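Local coordinates for dimethyladenosine transferase, putative (Plasmodium falciparum, PDB 2H1R), which probably dimethylates adenine bases of ribosomal RNA with S-adenosyl-L-methionine as methyl donor, this chain being most of the full-length enzyme and including its methyltransferase domain, at residues A[146-151]-A[190-195]; A[29-34]-A[54-59]; A[165-170]-A[199-204]; A[42-47]-A[107-112]. One frame throughout, in Å; residues are numbered along the deposited sequence. Where two conformers were deposited one is given.

Contact 1. Residues A[146-151]-A[190-195]; sequences ERMLAN and VIVKLI
Met148 and Leu149 both swing CG beside their own backbone N (chi1 -70° and -71°), which carries the two neighbouring chains out toward the strand residues Val192 and Leu194. Met148 then runs straight through chi2 and bends at chi3 (72°), and this last turn brings its terminal methyl closest to the strand, ahead of the sulfur. Met148 CE lies 3.8 Å from Leu194 CD2, the two side chains crossing at about a right angle, and 4.2 Å from Val192 CG2. One methyl thus touches two alternate residues of the strand. Leu149 works with a single branch: its CD1 comes within 3.9 Å of Val192 CG1, the two chains passing in opposite directions. A looser approach of 4.4 Å joins Leu149 CD1 to Val190 CG1. Val192 is therefore shared, CG2 going to the methionine and CG1 to the leucine.

The contact lays the end of helix 142-148 and the turn after it on one face of strand 189-196, in the mixed sheet of the Rossmann-like methyltransferase domain. Phe140 of strand 135-141 and Leu160 and Val164 of helix 159-167 also pack on Met148, while Lys172 touches Leu149. No hydrogen bond spans the two segments, and every meeting is methyl on methyl, so the helix end is held to the sheet here by apolar packing without the directional demands of polar bonds.

Contact 2. Residues A[29-34]-A[54-59]; sequences GILDKI and GNLTVK
Residues 29-34 of helix 28-38 run past the turn leading into helix 57-60, and the backbones come nearest at Leu31 and Leu56, whose CA atoms are 6.3 Å apart. The turn follows strand 45-49 in the Rossmann-like fold of class I methyltransferases, close to the predicted S-adenosyl-L-methionine site, where Leu31 also packs against Leu25, one of the residues predicted to bind the cofactor. Leu31 is the wedge between the segments. Its CD1 rests against the backbone of Asn55, 3.7 Å from Asn55 O, and its CD2 reaches Leu56 CB at 4.2 Å. Deeper in, Ile34 presents CG2 to both methyls of Leu56, with Leu56 CD1 at 4.0 Å from Ile34 CG2; Leu56 meets it because its CG stands opposite its backbone N (chi1 -178°).

Toward the solvent side the chemistry changes. The Lys59 chain folds at both chi3 and chi4 (72° and 71°), so its CE lies along Leu31, 3.8 Å from Leu31 CB, before the ammonium turns off to Asp32. The amide oxygen of Asn55 is engaged elsewhere, by Arg83. Lys59 NZ makes a salt bridge with Asp32 OD1 at 2.8 Å, meeting the oxygen nearly along its C-O axis.

Contact 3. Residues A[165-170]-A[199-204]; sequences KLFCKV and SSFLTN
The polar link is one strong hydrogen bond: Ser200 OG gives its proton to Leu166 O at 2.7 Å, with the hydroxyl tilted 31° from the carbonyl plane. The bond ties the 3-10 turn at 199-202 to the last turn of helix 159-167.

The aromatic part is an edge-to-face pair. Phe167 directs an edge at the face of Phe201, with ring centroids 5.0 Å apart and planes at 58°, well short of perpendicular. Phe167 CD1 is the atom that makes the approach, sitting over the centre of the Phe201 ring and 3.6 Å from Phe201 CE1. In return Phe201 CE2 comes 3.6 Å from Phe167 O. Phe167 CE1, next to CD1 in the ring, lies 3.5 Å from Ser200 O, which approaches obliquely.

Van der Waals contacts of Leu166 complete the interface. With CG opposite its backbone N (chi1 175°), it sends CD1 alongside the Ser200 hydroxyl. Its CD2 meets Thr203 tip to tip, 4.0 Å from Thr203 OG1 and nearly as close to Thr203 CG2.

Within the chain, residues 165-170 span the step from helix 159-167 into edge strand 168-176. The loop of residues 199-204 connects strand 189-196 to helix 205-216. Trp208 of that helix and Leu283 of helix 279-291 close over Leu166 and Thr203, while Arg130 and Leu132 touch Phe201.

Contact 4. Residues A[42-47]-A[107-112]; sequences SSDIVL and FDVCTA
Leu47 lies against one face of the Phe107 ring, crossing it at a slant. Its CD2 stands 4.0 Å from the centroid of the Phe107 ring and 24° off the normal, a CH-pi contact displaced toward the rim on the CE2 side. Leu47 CG stands opposite the backbone N, which leads the branch over the ring. His129 and Phe133 also meet the Phe107 ring. Ile45 crosses Phe107 at about a right angle, its CG2 being 4.1 Å from Phe107 CB. On the other face of the sheet Val46 and Val109 lie side by side, pointing the same way.

These are neighbouring parallel strands, 45-49 and 109-113, central in the Rossmann-like sheet of the methyltransferase domain, and their ends lead to Gly50 and Asn113, both predicted to bind S-adenosyl-L-methionine. Leu47 is held at both backbone polar atoms, N to Val109 O and O to Thr111 N, each bond 2.8 Å long. Before the strands pair regularly, Ile45 O takes two donors, Asp108 N at 2.9 Å and Val109 N at 3.1 Å.

Asp108 closes the end through its side chain: Asp108 OD2 receives Ile45 N at 2.9 Å on its anti lone pair, at a nearly straight 169°. The Asp44 carboxylate slants across Asp108, its plane turned 35° from the other, and their charges are probably eased by Lys134, which makes a salt bridge with Asp44 OD1.

How the contacts relate
Contacts 1, 3 and 4 are largely buried and all reach the same mixed sheet, whereas contact 2 is only partly buried and ends in a salt bridge at the surface. Contact 4 pairs two strands through backbone bonds; contact 1 lays a helix end on a strand with methyl groups alone; contact 3 mixes a hydroxyl bond with aromatic packing. Contacts 1 and 3 share neighbouring strands 189-196 and 168-176, where Ile195 N probably bonds to Lys169 O and Leu194 packs on Val170. Contact 2 bridges inward both ways: Ile30 and Ile34 meet Ile191 of contact 1, while Ile34 and Leu56 pack on Thr111 of contact 4.

Contact 1. Residues A[146-151]-A[190-195]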
# COMPACT_ATOMS: atom_id res chain seq x y z
N GLU A 146 5.30 3.94 -10.85
CA GLU A 146 6.23 2.97 -11.48
C GLU A 146 6.82 2.04 -10.41
O GLU A 146 7.00 0.86 -10.64
CB GLU A 146 7.42 3.64 -12.17
CG GLU A 146 7.27 4.36 -13.51
CD GLU A 146 8.64 4.99 -13.89
OE1 GLU A 146 9.68 4.26 -13.82
OE2 GLU A 146 8.70 6.22 -14.20
N ARG A 147 7.12 2.60 -9.24
CA ARG A 147 7.58 1.83 -8.06
C ARG A 147 6.57 0.79 -7.54
O ARG A 147 6.91 -0.34 -7.23
CB ARG A 147 7.86 2.79 -6.92
CG ARG A 147 9.04 3.72 -7.11
CD ARG A 147 9.86 3.78 -5.83
NE ARG A 147 9.25 4.58 -4.77
CZ ARG A 147 9.32 4.30 -3.46
NH1 ARG A 147 9.94 3.21 -3.02
NH2 ARG A 147 8.75 5.11 -2.59
N MET A 148 5.29 1.17 -7.46
CA MET A 148 4.28 0.24 -7.00
C MET A 148 4.17 -0.87 -8.03
O MET A 148 3.85 -1.98 -7.70
CB MET A 148 2.92 0.95 -6.89
CG MET A 148 2.83 1.96 -5.76
SD MET A 148 1.23 2.78 -5.88
CE MET A 148 0.12 1.46 -5.34
N LEU A 149 4.40 -0.53 -9.30
CA LEU A 149 4.23 -1.47 -10.41
C LEU A 149 5.55 -2.18 -10.78
O LEU A 149 5.61 -2.95 -11.72
CB LEU A 149 3.71 -0.70 -11.66
CG LEU A 149 2.25 -0.21 -11.56
CD1 LEU A 149 1.93 0.84 -12.66
CD2 LEU A 149 1.34 -1.37 -11.63
N ALA A 150 6.60 -1.90 -10.04
CA ALA A 150 7.93 -2.45 -10.39
C ALA A 150 8.04 -3.97 -10.55
O ALA A 150 7.38 -4.78 -9.85
CB ALA A 150 8.98 -1.88 -9.48
N ASN A 151 8.88 -4.38 -11.51
CA ASN A 151 9.15 -5.81 -11.70
C ASN A 151 10.24 -6.31 -10.75
O ASN A 151 11.18 -5.60 -10.42
CB ASN A 151 9.59 -6.10 -13.14
CG ASN A 151 8.57 -5.61 -14.17
OD1 ASN A 151 8.89 -4.75 -14.99
ND2 ASN A 151 7.37 -6.15 -14.12
N VAL A 190 -0.24 8.48 -13.33
CA VAL A 190 -0.63 7.14 -13.70
C VAL A 190 -1.76 6.76 -12.73
O VAL A 190 -1.70 7.09 -11.56
CB VAL A 190 0.53 6.12 -13.52
CG1 VAL A 190 0.04 4.65 -13.68
CG2 VAL A 190 1.65 6.40 -14.53
N ILE A 191 -2.78 6.10 -13.26
CA ILE A 191 -3.86 5.56 -12.45
C ILE A 191 -3.67 4.07 -12.31
O ILE A 191 -3.47 3.36 -13.31
CB ILE A 191 -5.25 5.88 -13.06
CG1 ILE A 191 -5.39 7.41 -13.14
CG2 ILE A 191 -6.36 5.19 -12.19
CD1 ILE A 191 -6.48 7.92 -14.01
N VAL A 192 -3.72 3.62 -11.07
CA VAL A 192 -3.55 2.19 -10.74
C VAL A 192 -4.80 1.71 -10.01
O VAL A 192 -5.55 2.55 -9.43
CB VAL A 192 -2.28 1.92 -9.87
CG1 VAL A 192 -1.01 2.32 -10.62
CG2 VAL A 192 -2.33 2.65 -8.57
N LYS A 193 -5.04 0.41 -10.07
CA LYS A 193 -6.13 -0.25 -9.36
C LYS A 193 -5.56 -1.26 -8.39
O LYS A 193 -4.63 -1.99 -8.73
CB LYS A 193 -7.05 -0.95 -10.36
CG LYS A 193 -8.28 -1.67 -9.74
CD LYS A 193 -9.17 -2.26 -10.86
CE LYS A 193 -8.61 -3.60 -11.39
NZ LYS A 193 -9.38 -4.22 -12.57
N LEU A 194 -6.09 -1.24 -7.17
CA LEU A 194 -5.71 -2.15 -6.11
C LEU A 194 -6.94 -2.96 -5.73
O LEU A 194 -7.98 -2.36 -5.39
CB LEU A 194 -5.26 -1.42 -4.85
CG LEU A 194 -4.21 -0.31 -4.85
CD1 LEU A 194 -3.79 0.05 -3.42
CD2 LEU A 194 -3.02 -0.74 -5.66
N ILE A 195 -6.81 -4.29 -5.77
CA ILE A 195 -7.79 -5.20 -5.21
C ILE A 195 -7.18 -6.01 -4.05
O ILE A 195 -6.41 -6.92 -4.29
CB ILE A 195 -8.28 -6.22 -6.25
CG1 ILE A 195 -8.60 -5.58 -7.62
CG2 ILE A 195 -9.42 -7.02 -5.65
CD1 ILE A 195 -9.85 -4.79 -7.66

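Contact 2. Residues A[29-34]-A[54-59]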
# COMPACT_ATOMS: atom_id res chain seq x y z
N GLY A 29 -12.54 11.66 -20.91
CA GLY A 29 -12.18 10.30 -21.24
C GLY A 29 -11.42 9.59 -20.12
O GLY A 29 -11.55 8.39 -19.96
N ILE A 30 -10.61 10.33 -19.36
CA ILE A 30 -9.94 9.72 -18.18
C ILE A 30 -10.96 9.39 -17.06
O ILE A 30 -10.89 8.33 -16.42
CB ILE A 30 -8.80 10.67 -17.59
CG1 ILE A 30 -7.77 11.08 -18.65
CG2 ILE A 30 -8.08 10.04 -16.39
CD1 ILE A 30 -7.10 9.97 -19.36
N LEU A 31 -11.86 10.31 -16.77
CA LEU A 31 -12.92 10.01 -15.83
C LEU A 31 -13.67 8.73 -16.18
O LEU A 31 -14.00 7.93 -15.29
CB LEU A 31 -13.90 11.17 -15.69
CG LEU A 31 -13.30 12.51 -15.30
CD1 LEU A 31 -14.41 13.48 -14.89
CD2 LEU A 31 -12.38 12.33 -14.15
N ASP A 32 -13.97 8.55 -17.47
CA ASP A 32 -14.62 7.32 -17.95
C ASP A 32 -13.82 6.07 -17.62
O ASP A 32 -14.39 5.03 -17.26
CB ASP A 32 -14.90 7.38 -19.45
CG ASP A 32 -16.13 8.21 -19.79
OD1 ASP A 32 -16.88 8.59 -18.87
OD2 ASP A 32 -16.33 8.48 -21.00
N LYS A 33 -12.50 6.16 -17.74
CA LYS A 33 -11.62 5.02 -17.47
C LYS A 33 -11.61 4.69 -15.97
O LYS A 33 -11.54 3.52 -15.60
CB LYS A 33 -10.20 5.33 -17.92
CG LYS A 33 -10.07 5.49 -19.44
CD LYS A 33 -8.63 5.34 -19.89
CE LYS A 33 -8.20 3.88 -19.85
NZ LYS A 33 -7.09 3.58 -20.80
N ILE A 34 -11.64 5.73 -15.14
CA ILE A 34 -11.69 5.54 -13.67
C ILE A 34 -12.95 4.74 -13.32
O ILE A 34 -12.91 3.75 -12.59
CB ILE A 34 -11.64 6.92 -12.96
CG1 ILE A 34 -10.22 7.49 -13.04
CG2 ILE A 34 -12.06 6.86 -11.48
CD1 ILE A 34 -10.11 8.98 -12.62
N GLY A 54 -15.93 18.60 -8.67
CA GLY A 54 -16.99 17.60 -8.59
C GLY A 54 -17.24 16.92 -9.91
O GLY A 54 -18.28 16.27 -10.08
N ASN A 55 -16.30 17.05 -10.86
CA ASN A 55 -16.42 16.39 -12.17
C ASN A 55 -16.51 14.86 -12.11
O ASN A 55 -17.32 14.25 -12.82
CB ASN A 55 -15.26 16.80 -13.09
CG ASN A 55 -15.59 17.99 -13.96
OD1 ASN A 55 -16.60 18.66 -13.75
ND2 ASN A 55 -14.74 18.27 -14.96
N LEU A 56 -15.68 14.24 -11.27
CA LEU A 56 -15.81 12.79 -10.99
C LEU A 56 -16.97 12.46 -10.01
O LEU A 56 -17.69 11.46 -10.18
CB LEU A 56 -14.50 12.20 -10.47
CG LEU A 56 -14.53 10.69 -10.19
CD1 LEU A 56 -14.73 9.89 -11.45
CD2 LEU A 56 -13.27 10.23 -9.42
N THR A 57 -17.15 13.30 -9.00
CA THR A 57 -18.25 13.13 -8.03
C THR A 57 -19.61 12.90 -8.68
O THR A 57 -20.33 11.95 -8.33
CB THR A 57 -18.36 14.34 -7.09
OG1 THR A 57 -17.07 14.66 -6.57
CG2 THR A 57 -19.28 14.02 -5.88
N VAL A 58 -19.95 13.75 -9.64
CA VAL A 58 -21.25 13.67 -10.28
C VAL A 58 -21.42 12.38 -11.09
O VAL A 58 -22.55 11.95 -11.35
CB VAL A 58 -21.57 14.96 -11.12
CG1 VAL A 58 -21.54 16.21 -10.21
CG2 VAL A 58 -20.62 15.12 -12.32
N LYS A 59 -20.30 11.74 -11.45
CA LYS A 59 -20.36 10.50 -12.21
C LYS A 59 -20.46 9.31 -11.29
O LYS A 59 -20.96 8.24 -11.70
CB LYS A 59 -19.13 10.34 -13.12
CG LYS A 59 -19.08 11.31 -14.31
CD LYS A 59 -17.73 11.24 -15.01
CE LYS A 59 -17.53 9.95 -15.81
NZ LYS A 59 -18.41 9.94 -17.01

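Contact 3. Residues A[165-170]-A[199-204]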
# COMPACT_ATOMS: atom_id res chain seq x y z
N LYS A 165 2.23 -5.64 -3.13
CA LYS A 165 1.97 -6.91 -3.75
C LYS A 165 1.42 -7.92 -2.72
O LYS A 165 0.63 -8.81 -3.07
CB LYS A 165 3.25 -7.48 -4.37
CG LYS A 165 3.67 -6.84 -5.72
CD LYS A 165 5.08 -7.27 -6.09
CE LYS A 165 5.09 -8.67 -6.73
NZ LYS A 165 6.50 -9.21 -6.77
N LEU A 166 1.86 -7.80 -1.48
CA LEU A 166 1.39 -8.72 -0.45
C LEU A 166 -0.08 -8.47 -0.21
O LEU A 166 -0.86 -9.41 -0.16
CB LEU A 166 2.16 -8.57 0.87
CG LEU A 166 1.57 -9.46 1.99
CD1 LEU A 166 1.70 -10.90 1.63
CD2 LEU A 166 2.22 -9.23 3.30
N PHE A 167 -0.46 -7.21 -0.08
CA PHE A 167 -1.81 -6.88 0.33
C PHE A 167 -2.85 -6.81 -0.79
O PHE A 167 -4.05 -7.02 -0.54
CB PHE A 167 -1.78 -5.69 1.28
CG PHE A 167 -1.07 -6.01 2.58
CD1 PHE A 167 -1.70 -6.81 3.56
CD2 PHE A 167 0.27 -5.63 2.78
CE1 PHE A 167 -1.03 -7.16 4.74
CE2 PHE A 167 0.97 -5.99 3.97
CZ PHE A 167 0.32 -6.74 4.95
N CYS A 168 -2.39 -6.56 -2.02
CA CYS A 168 -3.29 -6.36 -3.15
C CYS A 168 -2.80 -7.00 -4.46
O CYS A 168 -1.67 -7.45 -4.56
CB CYS A 168 -3.51 -4.85 -3.36
SG CYS A 168 -3.94 -3.89 -1.89
N LYS A 169 -3.70 -7.06 -5.43
CA LYS A 169 -3.33 -7.18 -6.83
C LYS A 169 -3.35 -5.73 -7.32
O LYS A 169 -4.37 -5.02 -7.17
CB LYS A 169 -4.32 -8.03 -7.60
CG LYS A 169 -4.60 -9.39 -6.93
CD LYS A 169 -5.62 -10.20 -7.71
CE LYS A 169 -7.05 -9.79 -7.34
NZ LYS A 169 -7.99 -10.04 -8.47
N VAL A 170 -2.23 -5.32 -7.89
CA VAL A 170 -2.03 -3.97 -8.40
C VAL A 170 -1.93 -4.02 -9.92
O VAL A 170 -1.10 -4.76 -10.47
CB VAL A 170 -0.72 -3.37 -7.88
CG1 VAL A 170 -0.68 -1.84 -8.15
CG2 VAL A 170 -0.59 -3.66 -6.41
N SER A 199 -6.63 -12.87 2.58
CA SER A 199 -5.83 -13.78 3.44
C SER A 199 -4.47 -13.20 3.83
O SER A 199 -3.81 -13.66 4.75
CB SER A 199 -5.64 -15.12 2.76
OG SER A 199 -4.82 -14.94 1.61
N SER A 200 -4.06 -12.16 3.12
CA SER A 200 -2.81 -11.53 3.40
C SER A 200 -2.89 -10.72 4.69
O SER A 200 -1.87 -10.46 5.35
CB SER A 200 -2.40 -10.65 2.23
OG SER A 200 -1.79 -11.48 1.24
N PHE A 201 -4.10 -10.32 5.05
CA PHE A 201 -4.29 -9.61 6.28
C PHE A 201 -4.11 -10.44 7.57
O PHE A 201 -4.13 -9.90 8.65
CB PHE A 201 -5.55 -8.76 6.20
CG PHE A 201 -5.47 -7.74 5.09
CD1 PHE A 201 -5.13 -6.43 5.36
CD2 PHE A 201 -5.62 -8.15 3.75
CE1 PHE A 201 -5.01 -5.50 4.30
CE2 PHE A 201 -5.52 -7.22 2.71
CZ PHE A 201 -5.22 -5.91 2.99
N LEU A 202 -3.85 -11.73 7.42
CA LEU A 202 -3.39 -12.54 8.55
C LEU A 202 -1.93 -12.19 8.96
O LEU A 202 -1.52 -12.42 10.12
CB LEU A 202 -3.54 -14.01 8.19
CG LEU A 202 -4.99 -14.42 7.89
CD1 LEU A 202 -5.07 -15.86 7.47
CD2 LEU A 202 -5.79 -14.19 9.12
N THR A 203 -1.19 -11.56 8.05
CA THR A 203 0.20 -11.16 8.33
C THR A 203 0.32 -10.06 9.38
O THR A 203 -0.43 -9.09 9.34
CB THR A 203 0.86 -10.64 7.05
OG1 THR A 203 0.83 -11.68 6.08
CG2 THR A 203 2.32 -10.26 7.31
N ASN A 204 1.24 -10.21 10.33
CA ASN A 204 1.52 -9.18 11.29
C ASN A 204 2.34 -8.11 10.61
O ASN A 204 3.56 -8.30 10.35
CB ASN A 204 2.26 -9.77 12.49
CG ASN A 204 2.63 -8.73 13.51
OD1 ASN A 204 2.49 -7.53 13.28
ND2 ASN A 204 3.10 -9.18 14.67

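Contact 4. Residues A[42-47]-A[107-112]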
# COMPACT_ATOMS: atom_id res chain seq x y z
N SER A 42 -24.66 -0.45 -6.89
CA SER A 42 -25.54 0.48 -6.13
C SER A 42 -25.61 0.19 -4.64
O SER A 42 -26.19 0.96 -3.87
CB SER A 42 -26.94 0.54 -6.74
OG SER A 42 -27.52 -0.73 -6.57
N SER A 43 -25.03 -0.93 -4.22
CA SER A 43 -24.91 -1.21 -2.79
C SER A 43 -23.59 -0.70 -2.19
O SER A 43 -23.41 -0.77 -0.99
CB SER A 43 -25.02 -2.71 -2.55
OG SER A 43 -24.13 -3.41 -3.41
N ASP A 44 -22.68 -0.20 -3.03
CA ASP A 44 -21.31 0.23 -2.60
C ASP A 44 -21.27 1.65 -2.06
O ASP A 44 -21.83 2.56 -2.66
CB ASP A 44 -20.34 0.19 -3.80
CG ASP A 44 -19.87 -1.22 -4.15
OD1 ASP A 44 -19.92 -2.10 -3.25
OD2 ASP A 44 -19.42 -1.43 -5.32
N ILE A 45 -20.60 1.85 -0.94
CA ILE A 45 -20.21 3.19 -0.46
C ILE A 45 -18.85 3.53 -1.12
O ILE A 45 -17.90 2.72 -1.05
CB ILE A 45 -20.03 3.23 1.08
CG1 ILE A 45 -21.38 2.91 1.77
CG2 ILE A 45 -19.39 4.57 1.56
CD1 ILE A 45 -21.25 2.58 3.24
N VAL A 46 -18.77 4.72 -1.74
CA VAL A 46 -17.56 5.17 -2.42
C VAL A 46 -16.92 6.29 -1.57
O VAL A 46 -17.59 7.28 -1.22
CB VAL A 46 -17.87 5.65 -3.88
CG1 VAL A 46 -16.63 6.25 -4.55
CG2 VAL A 46 -18.40 4.50 -4.74
N LEU A 47 -15.63 6.14 -1.24
CA LEU A 47 -14.83 7.22 -0.64
C LEU A 47 -14.07 7.94 -1.76
O LEU A 47 -13.30 7.30 -2.51
CB LEU A 47 -13.82 6.65 0.38
CG LEU A 47 -12.85 7.63 1.06
CD1 LEU A 47 -13.61 8.62 1.93
CD2 LEU A 47 -11.84 6.84 1.89
N PHE A 107 -15.96 1.93 3.85
CA PHE A 107 -16.23 2.17 2.45
C PHE A 107 -15.93 0.88 1.69
O PHE A 107 -15.18 -0.00 2.17
CB PHE A 107 -15.44 3.37 1.90
CG PHE A 107 -13.95 3.15 1.88
CD1 PHE A 107 -13.34 2.57 0.78
CD2 PHE A 107 -13.17 3.49 2.98
CE1 PHE A 107 -11.97 2.32 0.76
CE2 PHE A 107 -11.79 3.29 2.97
CZ PHE A 107 -11.19 2.68 1.87
N ASP A 108 -16.52 0.76 0.52
CA ASP A 108 -16.33 -0.38 -0.35
C ASP A 108 -15.33 -0.09 -1.45
O ASP A 108 -14.52 -0.94 -1.80
CB ASP A 108 -17.68 -0.74 -0.99
CG ASP A 108 -18.66 -1.23 0.05
OD1 ASP A 108 -18.38 -2.31 0.57
OD2 ASP A 108 -19.65 -0.51 0.38
N VAL A 109 -15.39 1.12 -2.00
CA VAL A 109 -14.56 1.50 -3.14
C VAL A 109 -13.97 2.86 -2.86
O VAL A 109 -14.70 3.78 -2.45
CB VAL A 109 -15.41 1.58 -4.46
CG1 VAL A 109 -14.57 2.05 -5.65
CG2 VAL A 109 -16.06 0.25 -4.78
N CYS A 110 -12.66 3.00 -3.10
CA CYS A 110 -11.97 4.28 -2.93
C CYS A 110 -11.52 4.82 -4.29
O CYS A 110 -11.03 4.07 -5.13
CB CYS A 110 -10.72 4.11 -2.05
SG CYS A 110 -9.88 5.69 -1.80
N THR A 111 -11.68 6.12 -4.51
CA THR A 111 -11.01 6.76 -5.64
C THR A 111 -10.29 8.02 -5.11
O THR A 111 -10.80 8.69 -4.21
CB THR A 111 -11.97 7.07 -6.81
OG1 THR A 111 -11.20 7.54 -7.94
CG2 THR A 111 -13.02 8.13 -6.43
N ALA A 112 -9.10 8.29 -5.62
CA ALA A 112 -8.31 9.42 -5.11
C ALA A 112 -7.40 9.96 -6.16
O ALA A 112 -6.86 9.20 -6.96
CB ALA A 112 -7.47 8.96 -3.92